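Local atomic coordinates of (R)-specific enoyl-CoA hydratase (Pseudomonas aeruginosa, PDB entry 5CPG), a protein that catalyses the reversible, (R)-specific hydration of trans-2-enoyl-CoA thioesters to (3R)-hydroxyacyl-CoA, as a dimeric hotdog-fold hydratase of the MaoC family. Residues Val3-Tyr8 / Met136-Lys141; Val13-Glu18 / Thr73-Pro78; Val101-Leu106 / Val114-Arg119. All blocks are in the same frame, centred on the assembly; numbering follows the deposited sequence.

Contact 1 of 3, residues Val3-Tyr8 / Met136-Lys141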
ATOM      1  N   VAL A   3     -16.125  16.191  -4.006  1.00 28.39           N
ATOM      2  CA  VAL A   3     -14.766  16.524  -3.605  1.00 24.64           C
ATOM      3  C   VAL A   3     -14.123  17.424  -4.653  1.00 20.28           C
ATOM      4  O   VAL A   3     -14.125  17.081  -5.833  1.00 21.18           O
ATOM      5  CB  VAL A   3     -13.927  15.239  -3.410  1.00 20.80           C
ATOM      6  CG1 VAL A   3     -12.483  15.589  -3.067  1.00 30.14           C
ATOM      7  CG2 VAL A   3     -14.550  14.409  -2.305  1.00 20.03           C
ATOM      8  N   GLN A   4     -13.599  18.577  -4.227  1.00 21.39           N
ATOM      9  CA  GLN A   4     -12.916  19.493  -5.151  1.00 27.28           C
ATOM     10  C   GLN A   4     -11.419  19.330  -5.012  1.00 17.79           C
ATOM     11  O   GLN A   4     -10.914  19.161  -3.888  1.00 19.32           O
ATOM     12  CB  GLN A   4     -13.290  20.956  -4.890  1.00 27.97           C
ATOM     13  CG  GLN A   4     -14.743  21.284  -5.208  1.00 53.19           C
ATOM     14  CD  GLN A   4     -15.035  22.783  -5.199  1.00 61.10           C
ATOM     15  OE1 GLN A   4     -14.138  23.608  -5.003  1.00 53.79           O
ATOM     16  NE2 GLN A   4     -16.298  23.136  -5.427  1.00 51.55           N
ATOM     17  N   ASN A   5     -10.706  19.354  -6.137  1.00 21.01           N
ATOM     18  CA  ASN A   5      -9.251  19.277  -6.050  1.00 14.04           C
ATOM     19  C   ASN A   5      -8.630  20.641  -5.822  1.00 28.40           C
ATOM     20  O   ASN A   5      -9.316  21.665  -5.741  1.00 18.81           O
ATOM     21  CB  ASN A   5      -8.654  18.622  -7.291  1.00 16.58           C
ATOM     22  CG  ASN A   5      -8.852  19.423  -8.563  1.00 28.03           C
ATOM     23  OD1 ASN A   5      -9.436  20.509  -8.565  1.00 24.01           O
ATOM     24  ND2 ASN A   5      -8.353  18.884  -9.663  1.00 17.52           N
ATOM     25  N   ILE A   6      -7.326  20.615  -5.637  1.00 15.47           N
ATOM     26  CA  ILE A   6      -6.485  21.806  -5.582  1.00 19.81           C
ATOM     27  C   ILE A   6      -5.454  21.691  -6.714  1.00 15.09           C
ATOM     28  O   ILE A   6      -4.444  20.971  -6.587  1.00 15.09           O
ATOM     29  CB  ILE A   6      -5.783  21.944  -4.228  1.00 16.90           C
ATOM     30  CG1 ILE A   6      -6.753  21.745  -3.055  1.00 19.15           C
ATOM     31  CG2 ILE A   6      -5.015  23.283  -4.121  1.00 16.51           C
ATOM     32  CD1 ILE A   6      -7.863  22.755  -2.987  1.00 34.63           C
ATOM     33  N   PRO A   7      -5.703  22.387  -7.835  1.00 17.20           N
ATOM     34  CA  PRO A   7      -4.822  22.311  -9.003  1.00 14.32           C
ATOM     35  C   PRO A   7      -3.453  22.892  -8.721  1.00 19.94           C
ATOM     36  O   PRO A   7      -3.279  23.608  -7.739  1.00 17.22           O
ATOM     37  CB  PRO A   7      -5.550  23.155 -10.064  1.00 20.40           C
ATOM     38  CG  PRO A   7      -6.948  23.314  -9.545  1.00 27.15           C
ATOM     39  CD  PRO A   7      -6.833  23.306  -8.064  1.00 23.02           C
ATOM     40  N   TYR A   8      -2.496  22.571  -9.592  1.00 18.48           N
ATOM     41  CA  TYR A   8      -1.110  22.986  -9.434  1.00 17.64           C
ATOM     42  C   TYR A   8      -0.938  24.492  -9.143  1.00 11.44           C
ATOM     43  O   TYR A   8      -0.193  24.857  -8.249  1.00 19.14           O
ATOM     44  CB  TYR A   8      -0.335  22.603 -10.695  1.00 18.90           C
ATOM     45  CG  TYR A   8       1.149  22.884 -10.655  1.00 20.37           C
ATOM     46  CD1 TYR A   8       2.042  22.008 -10.042  1.00 13.08           C
ATOM     47  CD2 TYR A   8       1.667  24.014 -11.269  1.00 25.03           C
ATOM     48  CE1 TYR A   8       3.419  22.253 -10.042  1.00 11.70           C
ATOM     49  CE2 TYR A   8       3.025  24.272 -11.263  1.00 17.19           C
ATOM     50  CZ  TYR A   8       3.890  23.403 -10.654  1.00 23.32           C
ATOM     51  OH  TYR A   8       5.236  23.668 -10.670  1.00 19.52           O
ATOM     52  N   MET A 136       2.136  14.233 -10.119  1.00  8.28           N
ATOM     53  CA  MET A 136       1.765  15.298 -11.047  1.00  8.78           C
ATOM     54  C   MET A 136       0.423  15.834 -10.605  1.00 12.50           C
ATOM     55  O   MET A 136      -0.583  15.114 -10.583  1.00 10.61           O
ATOM     56  CB  MET A 136       1.717  14.772 -12.492  1.00  7.84           C
ATOM     57  CG  MET A 136       1.394  15.877 -13.499  1.00 19.50           C
ATOM     58  SD  MET A 136       1.576  15.254 -15.173  1.00 28.22           S
ATOM     59  CE  MET A 136       3.148  14.454 -14.992  1.00 20.67           C
ATOM     60  N   ALA A 137       0.398  17.105 -10.214  1.00  6.81           N
ATOM     61  CA  ALA A 137      -0.836  17.659  -9.689  1.00  6.86           C
ATOM     62  C   ALA A 137      -1.759  17.982 -10.849  1.00 12.67           C
ATOM     63  O   ALA A 137      -1.299  18.107 -11.990  1.00 18.14           O
ATOM     64  CB  ALA A 137      -0.533  18.939  -8.846  1.00 11.50           C
ATOM     65  N   PRO A 138      -3.058  18.128 -10.569  1.00 11.24           N
ATOM     66  CA  PRO A 138      -4.043  18.375 -11.624  1.00 14.73           C
ATOM     67  C   PRO A 138      -3.805  19.742 -12.248  1.00 19.15           C
ATOM     68  O   PRO A 138      -3.463  20.663 -11.518  1.00 22.09           O
ATOM     69  CB  PRO A 138      -5.388  18.351 -10.882  1.00 15.15           C
ATOM     70  CG  PRO A 138      -5.120  17.680  -9.588  1.00 19.12           C
ATOM     71  CD  PRO A 138      -3.690  17.985  -9.244  1.00 15.91           C
ATOM     72  N   GLU A 139      -3.954  19.847 -13.561  1.00 23.09           N
ATOM     73  CA  GLU A 139      -3.839  21.133 -14.249  1.00 25.20           C
ATOM     74  C   GLU A 139      -5.082  21.989 -14.023  1.00 27.94           C
ATOM     75  O   GLU A 139      -4.974  23.188 -13.807  1.00 33.45           O
ATOM     76  CB  GLU A 139      -3.606  20.919 -15.743  1.00 30.34           C
ATOM     77  CG  GLU A 139      -3.550  22.207 -16.572  1.00 51.43           C
ATOM     78  CD  GLU A 139      -2.281  23.029 -16.345  1.00 54.62           C
ATOM     79  OE1 GLU A 139      -1.230  22.694 -16.939  1.00 55.28           O
ATOM     80  OE2 GLU A 139      -2.339  24.021 -15.587  1.00 53.21           O
ATOM     81  N   GLU A 140      -6.261  21.376 -14.047  1.00 23.53           N
ATOM     82  CA  GLU A 140      -7.513  22.145 -13.994  1.00 26.10           C
ATOM     83  C   GLU A 140      -8.339  21.844 -12.751  1.00 31.94           C
ATOM     84  O   GLU A 140      -8.200  20.778 -12.120  1.00 24.03           O
ATOM     85  CB  GLU A 140      -8.353  21.875 -15.235  1.00 34.72           C
ATOM     86  CG  GLU A 140      -8.982  20.485 -15.256  1.00 56.56           C
ATOM     87  CD  GLU A 140      -8.007  19.377 -15.665  1.00 63.78           C
ATOM     88  OE1 GLU A 140      -6.804  19.663 -15.870  1.00 70.31           O
ATOM     89  OE2 GLU A 140      -8.453  18.211 -15.773  1.00 68.38           O
ATOM     90  N   LYS A 141      -9.186  22.797 -12.381  1.00 28.60           N
ATOM     91  CA  LYS A 141     -10.025  22.654 -11.204  1.00 21.74           C
ATOM     92  C   LYS A 141     -11.069  21.592 -11.495  1.00 34.20           C
ATOM     93  O   LYS A 141     -11.566  21.485 -12.622  1.00 29.04           O
ATOM     94  CB  LYS A 141     -10.691  23.974 -10.838  1.00 25.96           C
ATOM     95  CG  LYS A 141     -11.410  23.985  -9.494  1.00 40.80           C
ATOM     96  CD  LYS A 141     -10.444  23.899  -8.322  1.00 40.46           C
ATOM     97  CE  LYS A 141     -11.143  24.144  -6.995  1.00 41.80           C
ATOM     98  NZ  LYS A 141     -10.134  24.244  -5.889  1.00 37.74           N
TER
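The two backbones run 128° apart and meet most closely at P7 and P138, where Y8 N donates to P138 O (2.9 Å) in a nearly straight bond. N5 extends its amide alongside P138, ND2 passing P138 CB at 3.2 Å and donating to E140 O (3.1 Å), the donor lying in the carbonyl plane of E140 and the acceptor close to the plane of the N5 amide. N5 CG sits between backbone N and carbonyl carbon (chi1 65°), which stands the amide up against residues 138-141. Its OD1 accepts from L142 N and ND2 also bonds to P78 O, tying down both ends of this buried amide. The contact lies at the edge of the hotdog domain, where the chain leaving strand 127-136 crosses the N-terminal segment before reaching strand 143-144, partner of strand 3-4. K141 bends at chi2 (69°), carrying its chain past the CG-CD edge of the P7 ring, with CD 3.7 Å from P7 CD, and bringing NZ to N5 O at 2.7 Å; NZ also forms a salt bridge with E10. A137 CB rests 4.1 Å from Y8 CB, near the tyrosine ring edge, and K108 makes a cation-pi contact with Y8.

Contact 2 of 3, residues Val13-Glu18 / Thr73-Pro78; sequences VGQKAE and TVLPGP
L75 and A17 bring the turn after helix 62-73 against the start of strand 16-22, their alpha carbons 6.5 Å apart. Followed outward, L75 CB meets the methyl of A17, 3.8 Å from A17 CB. CG lies anti to the backbone N (chi1 -178°), which sends the two branches along segment 13-18 toward Q15. There they part: CD2 lies over the backbone, 4.0 Å from Q15 O and equally near A17 CB, whereas CD1 reaches the end of the glutamine and approaches Q15 NE2 at 3.9 Å. The Q15 chain, extended beyond CG, crosses the leucine at a slant, so that one face of its amide, at the NE2 end, lies against the CD1 methyl; its OE1 is turned to another partner, accepting from E12 N.

Besides L75, A17 receives V74 CG1, 3.7 Å from A17 CB, and the same valine methyl lies 4.2 Å from E18 O. V74 and L75 thus meet the alanine methyl from the same side, while K16 and E18 direct their side chains away from the turn, in the alternation expected of a strand.

The turn itself is shaped by a cis peptide between L75 and P76. In the hotdog fold the central helix is wrapped by the curved sheet, and this contact joins the exit from helix 62-73 to strand 16-22, outermost in the sheet of this chain. L75 also packs on L103 of the adjacent strand, and V74 on Y19. Across the interface the second subunit comes close, its N39 packing on T73 and P78.

With 211 Å² buried and methyl groups making the side-chain contacts, even that to the Q15 amide, cohesion rests mainly on dispersion and the exclusion of water, and depends on shape rather than bond direction.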
ATOM      1  N   VAL A  13       3.827  25.849  -1.548  1.00 13.69           N
ATOM      2  CA  VAL A  13       4.769  25.196  -0.675  1.00 15.66           C
ATOM      3  C   VAL A  13       4.361  25.478   0.769  1.00 27.09           C
ATOM      4  O   VAL A  13       4.043  26.625   1.096  1.00 18.33           O
ATOM      5  CB  VAL A  13       6.201  25.693  -0.927  1.00 14.31           C
ATOM      6  CG1 VAL A  13       7.130  25.152   0.121  1.00 20.85           C
ATOM      7  CG2 VAL A  13       6.637  25.316  -2.328  1.00 21.61           C
ATOM      8  N   GLY A  14       4.388  24.444   1.616  1.00 16.28           N
ATOM      9  CA  GLY A  14       3.967  24.582   3.002  1.00 20.08           C
ATOM     10  C   GLY A  14       2.500  24.299   3.289  1.00 21.75           C
ATOM     11  O   GLY A  14       2.131  24.146   4.459  1.00 21.42           O
ATOM     12  N   GLN A  15       1.664  24.271   2.253  1.00 15.34           N
ATOM     13  CA  GLN A  15       0.254  23.901   2.372  1.00 19.80           C
ATOM     14  C   GLN A  15       0.103  22.500   2.937  1.00 17.96           C
ATOM     15  O   GLN A  15       0.780  21.588   2.480  1.00 14.85           O
ATOM     16  CB  GLN A  15      -0.411  23.973   1.020  1.00 17.53           C
ATOM     17  CG  GLN A  15      -1.857  23.679   1.027  1.00 17.07           C
ATOM     18  CD  GLN A  15      -2.493  24.140  -0.256  1.00 19.69           C
ATOM     19  OE1 GLN A  15      -1.803  24.588  -1.170  1.00 22.46           O
ATOM     20  NE2 GLN A  15      -3.822  24.062  -0.330  1.00 20.66           N
ATOM     21  N   LYS A  16      -0.781  22.322   3.919  1.00 17.93           N
ATOM     22  CA  LYS A  16      -0.928  21.018   4.570  1.00 15.74           C
ATOM     23  C   LYS A  16      -2.368  20.506   4.491  1.00 16.89           C
ATOM     24  O   LYS A  16      -3.304  21.271   4.231  1.00 15.45           O
ATOM     25  CB  LYS A  16      -0.470  21.082   6.041  1.00 24.33           C
ATOM     26  CG  LYS A  16       1.042  21.363   6.223  1.00 21.86           C
ATOM     27  CD  LYS A  16       1.449  21.282   7.685  1.00 34.80           C
ATOM     28  CE  LYS A  16       2.955  21.431   7.881  1.00 46.57           C
ATOM     29  NZ  LYS A  16       3.368  21.201   9.316  1.00 49.93           N
ATOM     30  N   ALA A  17      -2.543  19.203   4.682  1.00 15.23           N
ATOM     31  CA  ALA A  17      -3.880  18.624   4.805  1.00 11.52           C
ATOM     32  C   ALA A  17      -3.748  17.383   5.664  1.00  9.79           C
ATOM     33  O   ALA A  17      -2.643  16.866   5.837  1.00 10.41           O
ATOM     34  CB  ALA A  17      -4.477  18.284   3.470  1.00 13.07           C
ATOM     35  N   GLU A  18      -4.878  16.919   6.205  1.00 10.72           N
ATOM     36  CA  GLU A  18      -4.876  15.760   7.071  1.00 13.07           C
ATOM     37  C   GLU A  18      -5.951  14.763   6.654  1.00  9.84           C
ATOM     38  O   GLU A  18      -6.911  15.128   5.980  1.00 16.63           O
ATOM     39  CB  GLU A  18      -5.120  16.167   8.529  1.00 21.40           C
ATOM     40  CG  GLU A  18      -4.018  17.006   9.147  1.00 21.85           C
ATOM     41  CD  GLU A  18      -4.373  17.429  10.578  1.00 32.82           C
ATOM     42  OE1 GLU A  18      -5.536  17.193  10.993  1.00 37.37           O
ATOM     43  OE2 GLU A  18      -3.491  17.977  11.274  1.00 35.86           O
ATOM     44  N   THR A  73      -7.609  11.977  -2.639  1.00  8.58           N
ATOM     45  CA  THR A  73      -8.944  12.516  -2.317  1.00 10.42           C
ATOM     46  C   THR A  73      -8.927  13.848  -1.588  1.00 11.57           C
ATOM     47  O   THR A  73      -9.995  14.501  -1.518  1.00 13.11           O
ATOM     48  CB  THR A  73      -9.811  11.520  -1.478  1.00 12.48           C
ATOM     49  OG1 THR A  73      -9.271  11.314  -0.170  1.00 12.69           O
ATOM     50  CG2 THR A  73      -9.900  10.151  -2.195  1.00 10.58           C
ATOM     51  N   VAL A  74      -7.775  14.257  -1.061  1.00  7.97           N
ATOM     52  CA  VAL A  74      -7.744  15.488  -0.236  1.00 11.95           C
ATOM     53  C   VAL A  74      -6.771  16.504  -0.826  1.00 14.22           C
ATOM     54  O   VAL A  74      -7.200  17.589  -1.184  1.00 14.60           O
ATOM     55  CB  VAL A  74      -7.368  15.219   1.226  1.00 14.42           C
ATOM     56  CG1 VAL A  74      -7.397  16.525   2.019  1.00 11.19           C
ATOM     57  CG2 VAL A  74      -8.345  14.228   1.855  1.00 13.81           C
ATOM     58  N   LEU A  75      -5.481  16.152  -0.950  1.00 11.65           N
ATOM     59  CA  LEU A  75      -4.499  17.126  -1.452  1.00 10.60           C
ATOM     60  C   LEU A  75      -3.406  16.464  -2.314  1.00  7.44           C
ATOM     61  O   LEU A  75      -2.591  15.692  -1.794  1.00  8.71           O
ATOM     62  CB  LEU A  75      -3.861  17.864  -0.278  1.00  6.81           C
ATOM     63  CG  LEU A  75      -2.836  18.967  -0.588  1.00 13.87           C
ATOM     64  CD1 LEU A  75      -3.548  20.204  -1.130  1.00 17.90           C
ATOM     65  CD2 LEU A  75      -1.890  19.354   0.590  1.00 10.32           C
ATOM     66  N   PRO A  76      -3.360  16.798  -3.606  1.00  9.71           N
ATOM     67  CA  PRO A  76      -4.245  17.748  -4.313  1.00 10.29           C
ATOM     68  C   PRO A  76      -5.627  17.217  -4.654  1.00 11.01           C
ATOM     69  O   PRO A  76      -6.482  17.975  -5.071  1.00 12.89           O
ATOM     70  CB  PRO A  76      -3.464  18.069  -5.616  1.00 11.87           C
ATOM     71  CG  PRO A  76      -2.091  17.504  -5.399  1.00 12.70           C
ATOM     72  CD  PRO A  76      -2.296  16.323  -4.504  1.00 11.04           C
ATOM     73  N   GLY A  77      -5.855  15.915  -4.521  1.00 10.63           N
ATOM     74  CA  GLY A  77      -7.182  15.390  -4.761  1.00 12.03           C
ATOM     75  C   GLY A  77      -7.419  14.918  -6.172  1.00 11.05           C
ATOM     76  O   GLY A  77      -6.483  14.578  -6.902  1.00 13.94           O
ATOM     77  N   PRO A  78      -8.694  14.876  -6.598  1.00 14.58           N
ATOM     78  CA  PRO A  78      -8.988  14.303  -7.924  1.00 16.83           C
ATOM     79  C   PRO A  78      -8.190  14.882  -9.101  1.00 15.54           C
ATOM     80  O   PRO A  78      -8.026  16.088  -9.188  1.00 18.19           O
ATOM     81  CB  PRO A  78     -10.481  14.587  -8.086  1.00 20.00           C
ATOM     82  CG  PRO A  78     -10.997  14.527  -6.705  1.00 18.23           C
ATOM     83  CD  PRO A  78      -9.922  15.122  -5.818  1.00 15.71           C
TER

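Contact 3 of 3, residues Val101-Leu106 / Val114-Arg119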
ATOM      1  N   VAL A 101      -2.813  10.894   8.805  1.00 11.36           N
ATOM      2  CA  VAL A 101      -1.903  11.208   7.716  1.00  7.87           C
ATOM      3  C   VAL A 101      -1.790  12.716   7.612  1.00  7.63           C
ATOM      4  O   VAL A 101      -2.812  13.428   7.582  1.00 10.62           O
ATOM      5  CB  VAL A 101      -2.382  10.650   6.363  1.00 11.22           C
ATOM      6  CG1 VAL A 101      -1.502  11.173   5.250  1.00 10.19           C
ATOM      7  CG2 VAL A 101      -2.397   9.113   6.405  1.00 10.11           C
ATOM      8  N   GLU A 102      -0.559  13.196   7.622  1.00 10.28           N
ATOM      9  CA  GLU A 102      -0.305  14.615   7.384  1.00  7.93           C
ATOM     10  C   GLU A 102       0.430  14.778   6.060  1.00  9.00           C
ATOM     11  O   GLU A 102       1.485  14.187   5.880  1.00 13.78           O
ATOM     12  CB  GLU A 102       0.519  15.225   8.514  1.00 12.72           C
ATOM     13  CG  GLU A 102       0.699  16.735   8.254  1.00 26.07           C
ATOM     14  CD  GLU A 102       1.732  17.429   9.135  1.00 34.89           C
ATOM     15  OE1 GLU A 102       2.883  16.953   9.258  1.00 25.43           O
ATOM     16  OE2 GLU A 102       1.376  18.483   9.697  1.00 50.37           O
ATOM     17  N   LEU A 103      -0.137  15.559   5.166  1.00  7.43           N
ATOM     18  CA  LEU A 103       0.509  15.843   3.879  1.00  9.80           C
ATOM     19  C   LEU A 103       1.061  17.240   3.950  1.00 10.70           C
ATOM     20  O   LEU A 103       0.425  18.124   4.513  1.00 11.71           O
ATOM     21  CB  LEU A 103      -0.476  15.749   2.715  1.00  8.62           C
ATOM     22  CG  LEU A 103      -1.194  14.412   2.537  1.00  7.88           C
ATOM     23  CD1 LEU A 103      -2.112  14.511   1.328  1.00 10.89           C
ATOM     24  CD2 LEU A 103      -0.144  13.300   2.382  1.00  8.80           C
ATOM     25  N   GLU A 104       2.197  17.477   3.309  1.00 10.85           N
ATOM     26  CA  GLU A 104       2.672  18.858   3.208  1.00 11.54           C
ATOM     27  C   GLU A 104       3.342  19.090   1.855  1.00 15.04           C
ATOM     28  O   GLU A 104       4.191  18.299   1.474  1.00 14.08           O
ATOM     29  CB  GLU A 104       3.682  19.163   4.309  1.00 11.08           C
ATOM     30  CG  GLU A 104       4.115  20.650   4.286  1.00 16.12           C
ATOM     31  CD  GLU A 104       5.215  20.956   5.311  1.00 29.52           C
ATOM     32  OE1 GLU A 104       5.410  20.154   6.254  1.00 23.21           O
ATOM     33  OE2 GLU A 104       5.896  22.003   5.158  1.00 26.54           O
ATOM     34  N   VAL A 105       2.988  20.172   1.163  1.00 10.18           N
ATOM     35  CA  VAL A 105       3.644  20.465  -0.121  1.00 14.66           C
ATOM     36  C   VAL A 105       5.091  20.932   0.124  1.00 16.71           C
ATOM     37  O   VAL A 105       5.308  21.926   0.832  1.00 17.05           O
ATOM     38  CB  VAL A 105       2.892  21.528  -0.925  1.00  9.60           C
ATOM     39  CG1 VAL A 105       3.706  21.870  -2.189  1.00 12.72           C
ATOM     40  CG2 VAL A 105       1.440  21.087  -1.276  1.00 10.40           C
ATOM     41  N   LEU A 106       6.083  20.200  -0.404  1.00 11.05           N
ATOM     42  CA  LEU A 106       7.489  20.536  -0.129  1.00 12.76           C
ATOM     43  C   LEU A 106       8.072  21.382  -1.255  1.00 20.60           C
ATOM     44  O   LEU A 106       8.813  22.340  -1.011  1.00 17.10           O
ATOM     45  CB  LEU A 106       8.361  19.282   0.049  1.00 11.80           C
ATOM     46  CG  LEU A 106       8.143  18.363   1.246  1.00  8.80           C
ATOM     47  CD1 LEU A 106       9.067  17.199   1.168  1.00 16.29           C
ATOM     48  CD2 LEU A 106       8.374  19.143   2.598  1.00 12.62           C
ATOM     49  N   VAL A 114       4.909  17.794  -8.113  1.00 10.34           N
ATOM     50  CA  VAL A 114       4.943  18.238  -6.721  1.00  9.04           C
ATOM     51  C   VAL A 114       5.610  17.176  -5.884  1.00 11.28           C
ATOM     52  O   VAL A 114       5.423  15.982  -6.140  1.00  8.79           O
ATOM     53  CB  VAL A 114       3.525  18.523  -6.208  1.00 12.45           C
ATOM     54  CG1 VAL A 114       3.509  18.867  -4.727  1.00 12.48           C
ATOM     55  CG2 VAL A 114       2.867  19.653  -6.991  1.00 13.78           C
ATOM     56  N   ARG A 115       6.483  17.597  -4.961  1.00  6.22           N
ATOM     57  CA  ARG A 115       7.026  16.724  -3.940  1.00  8.83           C
ATOM     58  C   ARG A 115       6.253  16.984  -2.645  1.00 12.29           C
ATOM     59  O   ARG A 115       6.127  18.125  -2.217  1.00 10.40           O
ATOM     60  CB  ARG A 115       8.542  16.974  -3.768  1.00 15.23           C
ATOM     61  CG  ARG A 115       9.186  16.202  -2.663  1.00 17.10           C
ATOM     62  CD  ARG A 115      10.716  16.250  -2.692  1.00 32.05           C
ATOM     63  NE  ARG A 115      11.212  15.509  -3.844  1.00 53.64           N
ATOM     64  CZ  ARG A 115      11.785  16.069  -4.905  1.00 56.33           C
ATOM     65  NH1 ARG A 115      12.191  15.302  -5.912  1.00 51.52           N
ATOM     66  NH2 ARG A 115      11.964  17.387  -4.948  1.00 50.46           N
ATOM     67  N   MET A 116       5.679  15.927  -2.070  1.00  7.95           N
ATOM     68  CA  MET A 116       4.735  16.027  -0.962  1.00 10.39           C
ATOM     69  C   MET A 116       5.304  15.254   0.186  1.00 12.40           C
ATOM     70  O   MET A 116       5.691  14.076   0.008  1.00 11.17           O
ATOM     71  CB  MET A 116       3.359  15.455  -1.361  1.00 11.66           C
ATOM     72  CG  MET A 116       2.289  15.658  -0.332  1.00 18.00           C
ATOM     73  SD  MET A 116       1.478  17.277  -0.469  1.00 23.14           S
ATOM     74  CE  MET A 116       1.128  17.217  -2.212  1.00 16.22           C
ATOM     75  N   ALA A 117       5.427  15.885   1.357  1.00  9.00           N
ATOM     76  CA  ALA A 117       5.822  15.116   2.524  1.00  6.57           C
ATOM     77  C   ALA A 117       4.607  14.277   2.947  1.00  8.82           C
ATOM     78  O   ALA A 117       3.487  14.759   2.842  1.00  8.69           O
ATOM     79  CB  ALA A 117       6.257  16.025   3.662  1.00 16.17           C
ATOM     80  N   THR A 118       4.822  13.033   3.373  1.00  7.18           N
ATOM     81  CA  THR A 118       3.706  12.141   3.712  1.00  8.86           C
ATOM     82  C   THR A 118       4.020  11.482   5.044  1.00  6.80           C
ATOM     83  O   THR A 118       4.762  10.519   5.104  1.00  9.36           O
ATOM     84  CB  THR A 118       3.456  11.072   2.607  1.00  8.67           C
ATOM     85  OG1 THR A 118       4.639  10.282   2.451  1.00  7.19           O
ATOM     86  CG2 THR A 118       3.150  11.739   1.266  1.00  5.27           C
ATOM     87  N   ARG A 119       3.506  12.041   6.145  1.00  7.30           N
ATOM     88  CA  ARG A 119       3.831  11.554   7.476  1.00  6.48           C
ATOM     89  C   ARG A 119       2.592  10.922   8.088  1.00  6.56           C
ATOM     90  O   ARG A 119       1.479  11.367   7.779  1.00 11.66           O
ATOM     91  CB  ARG A 119       4.314  12.705   8.382  1.00  8.92           C
ATOM     92  CG  ARG A 119       5.427  13.562   7.723  1.00 16.61           C
ATOM     93  CD  ARG A 119       5.568  14.931   8.403  1.00 17.83           C
ATOM     94  NE  ARG A 119       6.521  15.791   7.660  1.00 19.57           N
ATOM     95  CZ  ARG A 119       6.261  17.020   7.210  1.00 16.77           C
ATOM     96  NH1 ARG A 119       5.095  17.613   7.442  1.00 22.12           N
ATOM     97  NH2 ARG A 119       7.207  17.688   6.560  1.00 26.73           N
TER
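R119 places its guanidinium between two carboxylates of the facing strand. NH1 donates to E102 OE1 (2.9 Å) and to E104 OE1 (2.8 Å), and NH2 adds a bond to E104 OE1 at 3.1 Å, so one oxygen of E104 accepts from both terminal nitrogens. These acceptors lie near the guanidinium plane, but the carboxylates are turned steeply from it, by 68° (E102) and 64° (E104). NH1 meets E104 OE1 nearly end-on to its C-O bond, but E102 OE1 from above the carboxylate plane. The R119 chain runs extended from CG to NE beside E102, carrying the guanidinium over A117, whose CB lies 3.4 Å from the plane on one face, offset toward the rim.

Antiparallel pairing within the beta hairpin of strands 98-109 and 113-121, part of the hotdog sheet, sets this register. E102-R119 and E104-A117 are hydrogen-bonded pairs, with E102 N to R119 O at 2.7 Å. L103-T118 and V105-M116 are non-hydrogen-bonded pairs whose side chains occupy the other face: L103 CD2 touches T118 CG2 at 3.8 Å, and M116 SD lies 3.9 Å from V105 CG2. Beyond them, A70 and I67 of helix 62-73 pack on L103 and T118. One arginine facing two carboxylates probably leaves net negative charge, which K16, in weak, long ion pairs with both glutamates, could partly offset, while the helix-facing side remains largely apolar.

Contact 2 lies between the other two, its centre about 8 Å from that of contact 3 and about 10 Å from that of contact 1; the centres of contacts 1 and 3 are about 15 Å apart. Strands 16-22 and 98-109 are neighbours in one sheet and join contacts 2 and 3 by backbone pairing, with G14 N 2.8 Å from V105 O and A17 O 2.9 Å from L103 N. Contact 1 meets contact 2 through I6 N and P76 O, 2.8 Å apart. It touches contact 3 through V114 CG2, 3.9 Å from A137 CB. A glycerol molecule, probably from crystallisation, lies about 3 Å from the R115 side chain of contact 3, which also forms a salt bridge with E107.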